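Local coordinates for protein agmatinase (Deinococcus radiodurans, PDB 1WOH) that probably hydrolyses agmatine to putrescine and urea, as a dinuclear manganese enzyme of the arginase (ureohydrolase) family, at residues A[15-20]-A[61-66]; A[78-83]-A[292-297]; A[111-116]-A[299-304]; A[30-35]-A[105-110]. All coordinates share one frame; numbering follows the deposited sequence.

Contact 1: A[15-20]-A[61-66]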
loop_
_atom_site.group_PDB
_atom_site.type_symbol
_atom_site.label_atom_id
_atom_site.label_comp_id
_atom_site.label_asym_id
_atom_site.label_seq_id
_atom_site.Cartn_x
_atom_site.Cartn_y
_atom_site.Cartn_z
ATOM N N PHE A 15 9.717 -15.951 18.648
ATOM C CA PHE A 15 8.969 -17.036 18.031
ATOM C C PHE A 15 8.166 -17.839 19.048
ATOM O O PHE A 15 8.722 -18.368 20.009
ATOM C CB PHE A 15 9.888 -17.968 17.243
ATOM C CG PHE A 15 9.153 -18.792 16.231
ATOM C CD1 PHE A 15 8.582 -18.186 15.115
ATOM C CD2 PHE A 15 8.958 -20.158 16.429
ATOM C CE1 PHE A 15 7.819 -18.925 14.211
ATOM C CE2 PHE A 15 8.201 -20.908 15.538
ATOM C CZ PHE A 15 7.625 -20.292 14.423
ATOM N N ALA A 16 6.856 -17.910 18.823
ATOM C CA ALA A 16 5.940 -18.637 19.698
ATOM C C ALA A 16 5.974 -18.066 21.114
ATOM O O ALA A 16 5.624 -18.745 22.083
ATOM C CB ALA A 16 6.307 -20.113 19.713
ATOM N N ARG A 17 6.392 -16.807 21.217
ATOM C CA ARG A 17 6.504 -16.110 22.496
ATOM C C ARG A 17 7.435 -16.867 23.449
ATOM O O ARG A 17 7.282 -16.821 24.670
ATOM C CB ARG A 17 5.112 -15.922 23.121
ATOM C CG ARG A 17 4.942 -14.593 23.853
ATOM C CD ARG A 17 3.562 -14.441 24.494
ATOM N NE ARG A 17 2.546 -13.835 23.628
ATOM C CZ ARG A 17 2.586 -12.580 23.186
ATOM N NH1 ARG A 17 3.600 -11.788 23.509
ATOM N NH2 ARG A 17 1.590 -12.101 22.453
ATOM N N ALA A 18 8.421 -17.551 22.881
ATOM C CA ALA A 18 9.380 -18.315 23.666
ATOM C C ALA A 18 10.434 -17.410 24.306
ATOM O O ALA A 18 10.678 -16.294 23.845
ATOM C CB ALA A 18 10.057 -19.354 22.778
ATOM N N PRO A 19 11.066 -17.880 25.390
ATOM C CA PRO A 19 12.095 -17.080 26.061
ATOM C C PRO A 19 13.279 -16.850 25.127
ATOM O O PRO A 19 13.604 -17.707 24.307
ATOM C CB PRO A 19 12.459 -17.937 27.273
ATOM C CG PRO A 19 12.192 -19.333 26.794
ATOM C CD PRO A 19 10.883 -19.175 26.065
ATOM N N LEU A 20 13.921 -15.695 25.251
ATOM C CA LEU A 20 15.057 -15.371 24.396
ATOM C C LEU A 20 16.355 -15.949 24.950
ATOM O O LEU A 20 16.608 -15.885 26.155
ATOM C CB LEU A 20 15.174 -13.850 24.246
ATOM C CG LEU A 20 16.294 -13.293 23.359
ATOM C CD1 LEU A 20 16.244 -13.914 21.965
ATOM C CD2 LEU A 20 16.149 -11.784 23.275
ATOM N N ARG A 61 0.144 -15.359 16.985
ATOM C CA ARG A 61 -1.226 -15.758 16.692
ATOM C C ARG A 61 -1.308 -17.281 16.777
ATOM O O ARG A 61 -2.379 -17.863 16.595
ATOM C CB ARG A 61 -1.629 -15.309 15.285
ATOM C CG ARG A 61 -2.166 -13.893 15.200
ATOM C CD ARG A 61 -3.669 -13.863 15.418
ATOM N NE ARG A 61 -4.057 -14.499 16.672
ATOM C CZ ARG A 61 -5.303 -14.549 17.136
ATOM N NH1 ARG A 61 -6.293 -13.994 16.449
ATOM N NH2 ARG A 61 -5.557 -15.151 18.290
ATOM N N SER A 62 -0.169 -17.916 17.051
ATOM C CA SER A 62 -0.086 -19.373 17.149
ATOM C C SER A 62 0.819 -19.846 18.292
ATOM O O SER A 62 1.746 -20.632 18.079
ATOM C CB SER A 62 0.432 -19.958 15.831
ATOM O OG SER A 62 -0.423 -19.630 14.748
ATOM N N VAL A 63 0.551 -19.368 19.502
ATOM C CA VAL A 63 1.349 -19.752 20.658
ATOM C C VAL A 63 0.876 -21.108 21.187
ATOM O O VAL A 63 -0.309 -21.294 21.465
ATOM C CB VAL A 63 1.237 -18.701 21.783
ATOM C CG1 VAL A 63 2.118 -19.098 22.956
ATOM C CG2 VAL A 63 1.642 -17.331 21.253
ATOM N N PRO A 64 1.804 -22.067 21.338
ATOM C CA PRO A 64 1.497 -23.416 21.829
ATOM C C PRO A 64 1.222 -23.437 23.330
ATOM O O PRO A 64 1.567 -22.496 24.040
ATOM C CB PRO A 64 2.756 -24.192 21.473
ATOM C CG PRO A 64 3.827 -23.171 21.746
ATOM C CD PRO A 64 3.251 -21.922 21.089
ATOM N N PRO A 65 0.606 -24.521 23.834
ATOM C CA PRO A 65 0.160 -25.704 23.090
ATOM C C PRO A 65 -1.180 -25.474 22.391
ATOM O O PRO A 65 -1.801 -24.425 22.563
ATOM C CB PRO A 65 0.081 -26.772 24.172
ATOM C CG PRO A 65 -0.408 -25.983 25.343
ATOM C CD PRO A 65 0.430 -24.721 25.283
ATOM N N PHE A 66 -1.622 -26.463 21.615
ATOM C CA PHE A 66 -2.874 -26.357 20.873
ATOM C C PHE A 66 -3.873 -27.473 21.160
ATOM O O PHE A 66 -3.551 -28.652 21.032
ATOM C CB PHE A 66 -2.600 -26.356 19.367
ATOM C CG PHE A 66 -1.616 -25.310 18.923
ATOM C CD1 PHE A 66 -0.284 -25.640 18.694
ATOM C CD2 PHE A 66 -2.025 -23.997 18.724
ATOM C CE1 PHE A 66 0.630 -24.675 18.269
ATOM C CE2 PHE A 66 -1.122 -23.025 18.300
ATOM C CZ PHE A 66 0.207 -23.364 18.072
#
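Val63 and Pro64 meet Ala16 and Arg17 where two loops run past each other, the CA atoms of Ala16 and Val63 lying 4.8 Å apart. The apolar part is small. CB of Ala16 rests on the ring carbon CD of Pro64 at 3.8 Å, and the CG2 branch of Val63 lies by CB of Arg17 at 4.2 Å and obliquely near NE of its guanidinium, so the arginine bends round the methyl. A second kind of touch is between methyl and backbone: CG1 of Val63, anti to its backbone N (chi1 -178°), packs on the carbonyl O of Ala16 at 3.6 Å.

Polar bonds hold each loop separately. Within 15-20 the N of Ala18 donates to the O of Phe15 over 3.0 Å, closing a turn through Ala16 and Arg17, whose backbones both have positive phi. The guanidinium of Arg17 is bound through NH1 to the O of Gly10, while Val63 O and Pro65 O accept from Arg185 of a second subunit. Phe80 of strand 80-85 touches Ala16 and Pro64. The chemistry implies a junction of shape and van der Waals contact, with directional bonds made within the 15-20 turn, to Gly10 and across the subunit interface.

Contact 2: A[78-83]-A[292-297]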
loop_
_atom_site.group_PDB
_atom_site.type_symbol
_atom_site.label_atom_id
_atom_site.label_comp_id
_atom_site.label_asym_id
_atom_site.label_seq_id
_atom_site.Cartn_x
_atom_site.Cartn_y
_atom_site.Cartn_z
ATOM N N VAL A 78 5.943 -29.297 25.520
ATOM C CA VAL A 78 7.070 -29.130 24.607
ATOM C C VAL A 78 7.643 -27.733 24.818
ATOM O O VAL A 78 6.942 -26.733 24.656
ATOM C CB VAL A 78 6.632 -29.308 23.138
ATOM C CG1 VAL A 78 7.825 -29.113 22.205
ATOM C CG2 VAL A 78 6.046 -30.701 22.945
ATOM N N THR A 79 8.915 -27.668 25.195
ATOM C CA THR A 79 9.562 -26.388 25.459
ATOM C C THR A 79 10.128 -25.724 24.206
ATOM O O THR A 79 10.641 -26.399 23.306
ATOM C CB THR A 79 10.698 -26.542 26.497
ATOM O OG1 THR A 79 11.716 -27.406 25.981
ATOM C CG2 THR A 79 10.153 -27.134 27.792
ATOM N N PHE A 80 10.027 -24.396 24.176
ATOM C CA PHE A 80 10.510 -23.574 23.064
ATOM C C PHE A 80 11.527 -22.530 23.519
ATOM O O PHE A 80 11.555 -22.128 24.682
ATOM C CB PHE A 80 9.344 -22.825 22.399
ATOM C CG PHE A 80 8.493 -23.677 21.506
ATOM C CD1 PHE A 80 7.657 -24.656 22.033
ATOM C CD2 PHE A 80 8.528 -23.493 20.127
ATOM C CE1 PHE A 80 6.865 -25.443 21.194
ATOM C CE2 PHE A 80 7.741 -24.272 19.275
ATOM C CZ PHE A 80 6.908 -25.251 19.809
ATOM N N ALA A 81 12.356 -22.082 22.585
ATOM C CA ALA A 81 13.347 -21.052 22.860
ATOM C C ALA A 81 13.589 -20.291 21.555
ATOM O O ALA A 81 13.431 -20.848 20.475
ATOM C CB ALA A 81 14.650 -21.679 23.351
ATOM N N ASP A 82 13.955 -19.020 21.660
ATOM C CA ASP A 82 14.248 -18.219 20.471
ATOM C C ASP A 82 15.701 -17.786 20.619
ATOM O O ASP A 82 16.016 -16.956 21.471
ATOM C CB ASP A 82 13.337 -16.983 20.403
ATOM C CG ASP A 82 13.489 -16.221 19.097
ATOM O OD1 ASP A 82 14.604 -16.240 18.536
ATOM O OD2 ASP A 82 12.508 -15.599 18.635
ATOM N N ALA A 83 16.587 -18.353 19.803
ATOM C CA ALA A 83 18.011 -18.023 19.880
ATOM C C ALA A 83 18.366 -16.732 19.146
ATOM O O ALA A 83 19.546 -16.421 18.958
ATOM C CB ALA A 83 18.845 -19.176 19.339
ATOM N N LEU A 292 2.007 -22.683 9.645
ATOM C CA LEU A 292 2.524 -23.896 9.028
ATOM C C LEU A 292 3.667 -24.451 9.868
ATOM O O LEU A 292 3.761 -25.661 10.082
ATOM C CB LEU A 292 3.043 -23.623 7.604
ATOM C CG LEU A 292 3.394 -24.907 6.844
ATOM C CD1 LEU A 292 2.139 -25.415 6.138
ATOM C CD2 LEU A 292 4.475 -24.657 5.802
ATOM N N VAL A 293 4.547 -23.572 10.341
ATOM C CA VAL A 293 5.673 -24.028 11.147
ATOM C C VAL A 293 5.156 -24.652 12.436
ATOM O O VAL A 293 5.583 -25.748 12.820
ATOM C CB VAL A 293 6.642 -22.872 11.497
ATOM C CG1 VAL A 293 7.697 -23.357 12.484
ATOM C CG2 VAL A 293 7.329 -22.359 10.224
ATOM N N MET A 294 4.220 -23.970 13.091
ATOM C CA MET A 294 3.672 -24.483 14.342
ATOM C C MET A 294 2.891 -25.780 14.145
ATOM O O MET A 294 2.984 -26.693 14.970
ATOM C CB MET A 294 2.769 -23.438 15.021
ATOM C CG MET A 294 3.504 -22.205 15.556
ATOM S SD MET A 294 5.011 -22.561 16.478
ATOM C CE MET A 294 4.320 -23.393 17.959
ATOM N N GLU A 295 2.122 -25.867 13.065
ATOM C CA GLU A 295 1.363 -27.082 12.813
ATOM C C GLU A 295 2.318 -28.217 12.469
ATOM O O GLU A 295 2.106 -29.364 12.868
ATOM C CB GLU A 295 0.353 -26.888 11.679
ATOM C CG GLU A 295 -0.510 -28.132 11.440
ATOM C CD GLU A 295 -1.702 -27.869 10.539
ATOM O OE1 GLU A 295 -2.450 -28.824 10.244
ATOM O OE2 GLU A 295 -1.893 -26.710 10.124
ATOM N N THR A 296 3.383 -27.909 11.736
ATOM C CA THR A 296 4.341 -28.951 11.391
ATOM C C THR A 296 4.968 -29.511 12.664
ATOM O O THR A 296 5.125 -30.725 12.805
ATOM C CB THR A 296 5.441 -28.420 10.450
ATOM O OG1 THR A 296 4.843 -28.028 9.205
ATOM C CG2 THR A 296 6.479 -29.503 10.177
ATOM N N LEU A 297 5.319 -28.634 13.597
ATOM C CA LEU A 297 5.904 -29.085 14.854
ATOM C C LEU A 297 4.912 -29.952 15.637
ATOM O O LEU A 297 5.314 -30.890 16.330
ATOM C CB LEU A 297 6.344 -27.887 15.695
ATOM C CG LEU A 297 7.531 -27.099 15.126
ATOM C CD1 LEU A 297 7.734 -25.819 15.919
ATOM C CD2 LEU A 297 8.786 -27.958 15.166
#
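The start of strand 80-85 faces helix 284-302, and the gap between the two backbones is bridged by one long aromatic side chain, Phe80, which meets Met294 and Leu297 one helical turn apart. Phe80 points toward the helix and approaches both partners from the opposite direction, presenting the far end of its ring. CZ lies 3.7 Å from CE of Met294, and CE2 lies 3.7 Å from CD1 of Leu297. The two methyl groups are placed differently: CD1 of Leu297 sits at the ring edge, near its plane, whereas CE of Met294 comes in obliquely.

Met294 reaches the ring by folding. Its chain bends at chi2 (-46°) and again at chi3 (-67°), which swings the terminal methyl back toward the strand. The sulfur stays farther out, SD standing 56° off the normal of the Phe80 ring, an oblique Met-aromatic contact. On the helix, Leu292 O accepts both Thr296 N and Thr296 OG1, the hydroxyl bond being 2.7 Å, so this side chain's polar group is satisfied within its own helix. Val31 of the neighbouring strand also touches Phe80 and Leu297. Contact across the segments thus rests chiefly on van der Waals touch between methyl groups and ring, with the thioether sulfur farther out, an apolar join between sheet and helix.

Contact 3: A[111-116]-A[299-304]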
loop_
_atom_site.group_PDB
_atom_site.type_symbol
_atom_site.label_atom_id
_atom_site.label_comp_id
_atom_site.label_asym_id
_atom_site.label_seq_id
_atom_site.Cartn_x
_atom_site.Cartn_y
_atom_site.Cartn_z
ATOM N N CYS A 111 18.912 -28.287 21.340
ATOM C CA CYS A 111 17.491 -28.559 21.176
ATOM C C CYS A 111 17.282 -29.841 20.393
ATOM O O CYS A 111 18.230 -30.425 19.871
ATOM C CB CYS A 111 16.792 -27.398 20.458
ATOM S SG CYS A 111 17.167 -27.250 18.688
ATOM N N ARG A 112 16.035 -30.286 20.318
ATOM C CA ARG A 112 15.728 -31.497 19.578
ATOM C C ARG A 112 15.461 -31.144 18.121
ATOM O O ARG A 112 16.053 -31.726 17.215
ATOM C CB ARG A 112 14.513 -32.200 20.186
ATOM C CG ARG A 112 14.103 -33.472 19.459
ATOM C CD ARG A 112 13.609 -34.522 20.444
ATOM N NE ARG A 112 12.662 -33.968 21.408
ATOM C CZ ARG A 112 12.100 -34.663 22.390
ATOM N NH1 ARG A 112 12.387 -35.949 22.542
ATOM N NH2 ARG A 112 11.251 -34.074 23.221
ATOM N N VAL A 113 14.579 -30.179 17.902
ATOM C CA VAL A 113 14.247 -29.758 16.550
ATOM C C VAL A 113 14.481 -28.269 16.367
ATOM O O VAL A 113 13.790 -27.439 16.961
ATOM C CB VAL A 113 12.777 -30.050 16.200
ATOM C CG1 VAL A 113 12.521 -29.691 14.734
ATOM C CG2 VAL A 113 12.450 -31.518 16.460
ATOM N N PRO A 114 15.485 -27.908 15.558
ATOM C CA PRO A 114 15.750 -26.485 15.338
ATOM C C PRO A 114 14.882 -25.982 14.188
ATOM O O PRO A 114 14.650 -26.704 13.221
ATOM C CB PRO A 114 17.231 -26.467 14.992
ATOM C CG PRO A 114 17.387 -27.750 14.228
ATOM C CD PRO A 114 16.595 -28.736 15.054
ATOM N N VAL A 115 14.390 -24.757 14.318
ATOM C CA VAL A 115 13.568 -24.130 13.288
ATOM C C VAL A 115 14.313 -22.902 12.795
ATOM O O VAL A 115 14.588 -21.977 13.566
ATOM C CB VAL A 115 12.203 -23.717 13.846
ATOM C CG1 VAL A 115 11.418 -22.953 12.792
ATOM C CG2 VAL A 115 11.441 -24.961 14.286
ATOM N N PHE A 116 14.641 -22.908 11.506
ATOM C CA PHE A 116 15.387 -21.816 10.890
ATOM C C PHE A 116 14.489 -20.937 10.040
ATOM O O PHE A 116 13.850 -21.415 9.105
ATOM C CB PHE A 116 16.510 -22.390 10.023
ATOM C CG PHE A 116 17.442 -23.300 10.774
ATOM C CD1 PHE A 116 17.594 -24.631 10.392
ATOM C CD2 PHE A 116 18.145 -22.835 11.880
ATOM C CE1 PHE A 116 18.432 -25.481 11.106
ATOM C CE2 PHE A 116 18.982 -23.680 12.595
ATOM C CZ PHE A 116 19.124 -25.004 12.207
ATOM N N GLU A 299 2.782 -31.970 14.371
ATOM C CA GLU A 299 2.883 -33.260 13.712
ATOM C C GLU A 299 4.183 -33.947 14.102
ATOM O O GLU A 299 4.191 -35.133 14.418
ATOM C CB GLU A 299 2.824 -33.089 12.190
ATOM C CG GLU A 299 1.504 -32.538 11.644
ATOM C CD GLU A 299 0.326 -33.472 11.874
ATOM O OE1 GLU A 299 0.554 -34.686 12.054
ATOM O OE2 GLU A 299 -0.832 -32.995 11.859
ATOM N N VAL A 300 5.288 -33.204 14.082
ATOM C CA VAL A 300 6.578 -33.791 14.438
ATOM C C VAL A 300 6.550 -34.417 15.835
ATOM O O VAL A 300 6.854 -35.597 15.999
ATOM C CB VAL A 300 7.712 -32.737 14.380
ATOM C CG1 VAL A 300 8.981 -33.287 15.021
ATOM C CG2 VAL A 300 7.992 -32.364 12.929
ATOM N N PHE A 301 6.162 -33.640 16.840
ATOM C CA PHE A 301 6.151 -34.170 18.195
ATOM C C PHE A 301 5.048 -35.178 18.502
ATOM O O PHE A 301 5.023 -35.752 19.587
ATOM C CB PHE A 301 6.148 -33.028 19.209
ATOM C CG PHE A 301 7.483 -32.358 19.346
ATOM C CD1 PHE A 301 7.888 -31.392 18.433
ATOM C CD2 PHE A 301 8.371 -32.747 20.345
ATOM C CE1 PHE A 301 9.157 -30.824 18.508
ATOM C CE2 PHE A 301 9.644 -32.187 20.432
ATOM C CZ PHE A 301 10.041 -31.223 19.509
ATOM N N ASP A 302 4.155 -35.409 17.548
ATOM C CA ASP A 302 3.089 -36.387 17.741
ATOM C C ASP A 302 3.567 -37.771 17.316
ATOM O O ASP A 302 3.011 -38.786 17.739
ATOM C CB ASP A 302 1.855 -36.015 16.916
ATOM C CG ASP A 302 0.717 -35.495 17.771
ATOM O OD1 ASP A 302 -0.362 -35.219 17.211
ATOM O OD2 ASP A 302 0.898 -35.363 18.999
ATOM N N HIS A 303 4.601 -37.813 16.478
ATOM C CA HIS A 303 5.123 -39.088 15.993
ATOM C C HIS A 303 6.610 -39.313 16.240
ATOM O O HIS A 303 7.215 -40.177 15.605
ATOM C CB HIS A 303 4.845 -39.240 14.494
ATOM C CG HIS A 303 3.400 -39.123 14.130
ATOM N ND1 HIS A 303 2.747 -37.911 14.051
ATOM C CD2 HIS A 303 2.471 -40.068 13.847
ATOM C CE1 HIS A 303 1.481 -38.114 13.734
ATOM N NE2 HIS A 303 1.287 -39.414 13.605
ATOM N N VAL A 304 7.205 -38.550 17.151
ATOM C CA VAL A 304 8.630 -38.720 17.437
ATOM C C VAL A 304 8.858 -40.024 18.195
ATOM O O VAL A 304 8.040 -40.412 19.031
ATOM C CB VAL A 304 9.192 -37.558 18.294
ATOM C CG1 VAL A 304 10.655 -37.815 18.625
ATOM C CG2 VAL A 304 9.059 -36.245 17.550
#
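Val113 and Phe301 form the close-packed part of this contact, with Val300 beside them. The side chain of Val113 points toward the helix, and of its two methyls it is CG2, anti to the carbonyl carbon, that touches the ring, lying 3.9 Å from CZ of Phe301 and equally far from CE1 and coming at the ring obliquely. The same methyl is 4.2 Å from CG1 of Val300, so a single branch of Val113 touches two consecutive residues at the end of helix 284-302. Val31 of the adjoining strand also packs on Phe301, and Ala262 of helix 251-264 touches Val300, which continues this apolar region on both the sheet and helix sides.

Toward solvent the contact changes character. Arg112 is exposed, and its chain, bent at chi2 and chi3 (47°), brings the guanidinium across the CE2 corner of the Phe301 ring. NE is 3.6 Å from CE2, while NH2 lies in the ring plane at its edge, 3.7 Å from the same carbon. The two planes stand 75° apart, and the charged group borders the ring without stacking on it. Asp30 offers NH2 a long, weak ion pair. Where the helix runs out, ND1 of His303 donates to the O of Glu299 over 3.2 Å in a nearly straight bond (175°), the carbonyl also taking the N of Asp302.

Such packing of a C-terminal helix against the residues leading into a strand of the parallel sheet is characteristic of the layered alpha/beta fold of the arginase family.

Contact 4: A[30-35]-A[105-110]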
loop_
_atom_site.group_PDB
_atom_site.type_symbol
_atom_site.label_atom_id
_atom_site.label_comp_id
_atom_site.label_asym_id
_atom_site.label_seq_id
_atom_site.Cartn_x
_atom_site.Cartn_y
_atom_site.Cartn_z
ATOM N N ASP A 30 13.151 -28.212 23.679
ATOM C CA ASP A 30 12.749 -29.184 22.672
ATOM C C ASP A 30 12.843 -28.569 21.281
ATOM O O ASP A 30 13.311 -29.210 20.339
ATOM C CB ASP A 30 11.319 -29.663 22.931
ATOM C CG ASP A 30 11.188 -30.428 24.237
ATOM O OD1 ASP A 30 12.076 -31.259 24.528
ATOM O OD2 ASP A 30 10.198 -30.204 24.964
ATOM N N VAL A 31 12.404 -27.320 21.175
ATOM C CA VAL A 31 12.400 -26.579 19.912
ATOM C C VAL A 31 13.097 -25.233 20.082
ATOM O O VAL A 31 12.852 -24.526 21.056
ATOM C CB VAL A 31 10.948 -26.304 19.442
ATOM C CG1 VAL A 31 10.950 -25.528 18.120
ATOM C CG2 VAL A 31 10.197 -27.605 19.290
ATOM N N ALA A 32 13.957 -24.874 19.129
ATOM C CA ALA A 32 14.663 -23.599 19.192
ATOM C C ALA A 32 14.645 -22.945 17.820
ATOM O O ALA A 32 14.972 -23.575 16.818
ATOM C CB ALA A 32 16.110 -23.804 19.656
ATOM N N ALA A 33 14.245 -21.684 17.782
ATOM C CA ALA A 33 14.186 -20.943 16.528
ATOM C C ALA A 33 15.435 -20.080 16.373
ATOM O O ALA A 33 15.952 -19.543 17.351
ATOM C CB ALA A 33 12.941 -20.062 16.510
ATOM N N LEU A 34 15.917 -19.959 15.139
ATOM C CA LEU A 34 17.086 -19.142 14.841
ATOM C C LEU A 34 16.789 -18.453 13.524
ATOM O O LEU A 34 16.402 -19.109 12.549
ATOM C CB LEU A 34 18.346 -20.007 14.692
ATOM C CG LEU A 34 19.599 -19.213 14.286
ATOM C CD1 LEU A 34 20.046 -18.349 15.448
ATOM C CD2 LEU A 34 20.710 -20.159 13.875
ATOM N N GLY A 35 16.957 -17.135 13.495
ATOM C CA GLY A 35 16.679 -16.397 12.278
ATOM C C GLY A 35 17.915 -16.080 11.465
ATOM O O GLY A 35 19.006 -15.910 12.016
ATOM N N ARG A 105 24.923 -24.777 14.293
ATOM C CA ARG A 105 25.524 -25.885 15.034
ATOM C C ARG A 105 25.280 -25.726 16.528
ATOM O O ARG A 105 24.942 -26.694 17.219
ATOM C CB ARG A 105 27.035 -25.961 14.799
ATOM C CG ARG A 105 27.457 -26.607 13.496
ATOM C CD ARG A 105 28.783 -27.334 13.682
ATOM N NE ARG A 105 29.324 -27.851 12.428
ATOM C CZ ARG A 105 29.901 -27.094 11.501
ATOM N NH1 ARG A 105 30.013 -25.787 11.691
ATOM N NH2 ARG A 105 30.366 -27.643 10.387
ATOM N N GLN A 106 25.467 -24.508 17.028
ATOM C CA GLN A 106 25.273 -24.227 18.446
ATOM C C GLN A 106 23.822 -24.428 18.864
ATOM O O GLN A 106 23.547 -24.961 19.938
ATOM C CB GLN A 106 25.709 -22.798 18.771
ATOM C CG GLN A 106 27.164 -22.504 18.435
ATOM C CD GLN A 106 27.571 -21.089 18.792
ATOM O OE1 GLN A 106 26.843 -20.132 18.514
ATOM N NE2 GLN A 106 28.743 -20.945 19.404
ATOM N N VAL A 107 22.895 -23.995 18.019
ATOM C CA VAL A 107 21.480 -24.145 18.320
ATOM C C VAL A 107 21.062 -25.610 18.247
ATOM O O VAL A 107 20.319 -26.103 19.102
ATOM C CB VAL A 107 20.620 -23.298 17.352
ATOM C CG1 VAL A 107 19.144 -23.702 17.456
ATOM C CG2 VAL A 107 20.790 -21.827 17.693
ATOM N N ARG A 108 21.552 -26.314 17.236
ATOM C CA ARG A 108 21.222 -27.724 17.084
ATOM C C ARG A 108 21.625 -28.533 18.318
ATOM O O ARG A 108 20.886 -29.412 18.767
ATOM C CB ARG A 108 21.918 -28.292 15.847
ATOM C CG ARG A 108 20.963 -28.716 14.753
ATOM C CD ARG A 108 21.023 -30.216 14.545
ATOM N NE ARG A 108 22.308 -30.623 13.994
ATOM C CZ ARG A 108 22.703 -31.883 13.851
ATOM N NH1 ARG A 108 21.915 -32.883 14.221
ATOM N NH2 ARG A 108 23.893 -32.144 13.329
ATOM N N GLY A 109 22.792 -28.222 18.871
ATOM C CA GLY A 109 23.275 -28.948 20.031
ATOM C C GLY A 109 22.557 -28.676 21.337
ATOM O O GLY A 109 22.883 -29.280 22.361
ATOM N N ARG A 110 21.580 -27.778 21.320
ATOM C CA ARG A 110 20.857 -27.451 22.539
ATOM C C ARG A 110 19.355 -27.677 22.432
ATOM O O ARG A 110 18.604 -27.300 23.327
ATOM C CB ARG A 110 21.143 -26.001 22.937
ATOM C CG ARG A 110 22.606 -25.733 23.297
ATOM C CD ARG A 110 22.872 -24.245 23.410
ATOM N NE ARG A 110 24.228 -23.928 23.869
ATOM C CZ ARG A 110 25.343 -24.210 23.201
ATOM N NH1 ARG A 110 25.290 -24.823 22.026
ATOM N NH2 ARG A 110 26.522 -23.876 23.716
#
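Ala32 and Leu34 are the residues of strand 31-36 that meet the last turn of helix 93-108, and both do so through Val107. The chain turns a corner at Asp30, whose backbone is bonded to Arg112 and Val113. Val31 then points away from this helix, toward the layer that holds Leu297 and Phe301. At Ala32 the direction reverses, and its CB meets CG1 of Val107 at 3.7 Å, with the CA atoms of the pair 6.9 Å apart. The short alanine lets the helix come near the strand here. Ala33 again faces away, and Leu34 returns to the helix side. Its CG is anti to the backbone N (chi1 176°), and the chain beyond carries CD2 to within 4.2 Å of CG2 of Val107, the two side chains meeting at a slant. The valine thus spreads one methyl toward each of the two strand residues.

Past Val107 the helix ends, and Arg110 folds back so that its NH1 donates to the O of Gln106 over 2.7 Å, a bent bond at 137°, while its NE binds the O of Gly25. Strand 31-36 lies between strands 80-85 and 114-118. Helix 93-108 packs on the Ala32 and Leu34 face, where Ala83 of strand 80-85 also touches Val107, and helix 284-302 packs on the Val31 face.

In the fold
Contacts 2, 3 and 4 gather at one border of the eight-stranded parallel sheet, where strands 80-85, 31-36 and 114-118 lie adjacent. Contacts 2 and 3 share helix 284-302 and have centres about 7 Å apart; contact 4 lies about 11 Å from each and brings helix 93-108 to the other face, giving a three-layered alpha/beta arrangement. Contact 1, about 7 Å from contact 2, adds the N-terminal loop, held to edge strand 80-85 by hydrogen bonds of Asp82 with Phe15 and Pro19. In sequence, contact 1 precedes the interleaved contacts 2 and 3, while contact 4 interleaves with 1 and 2 and closes before 3 opens. The C-terminal helix is tied to early strands, away from the manganese ligands.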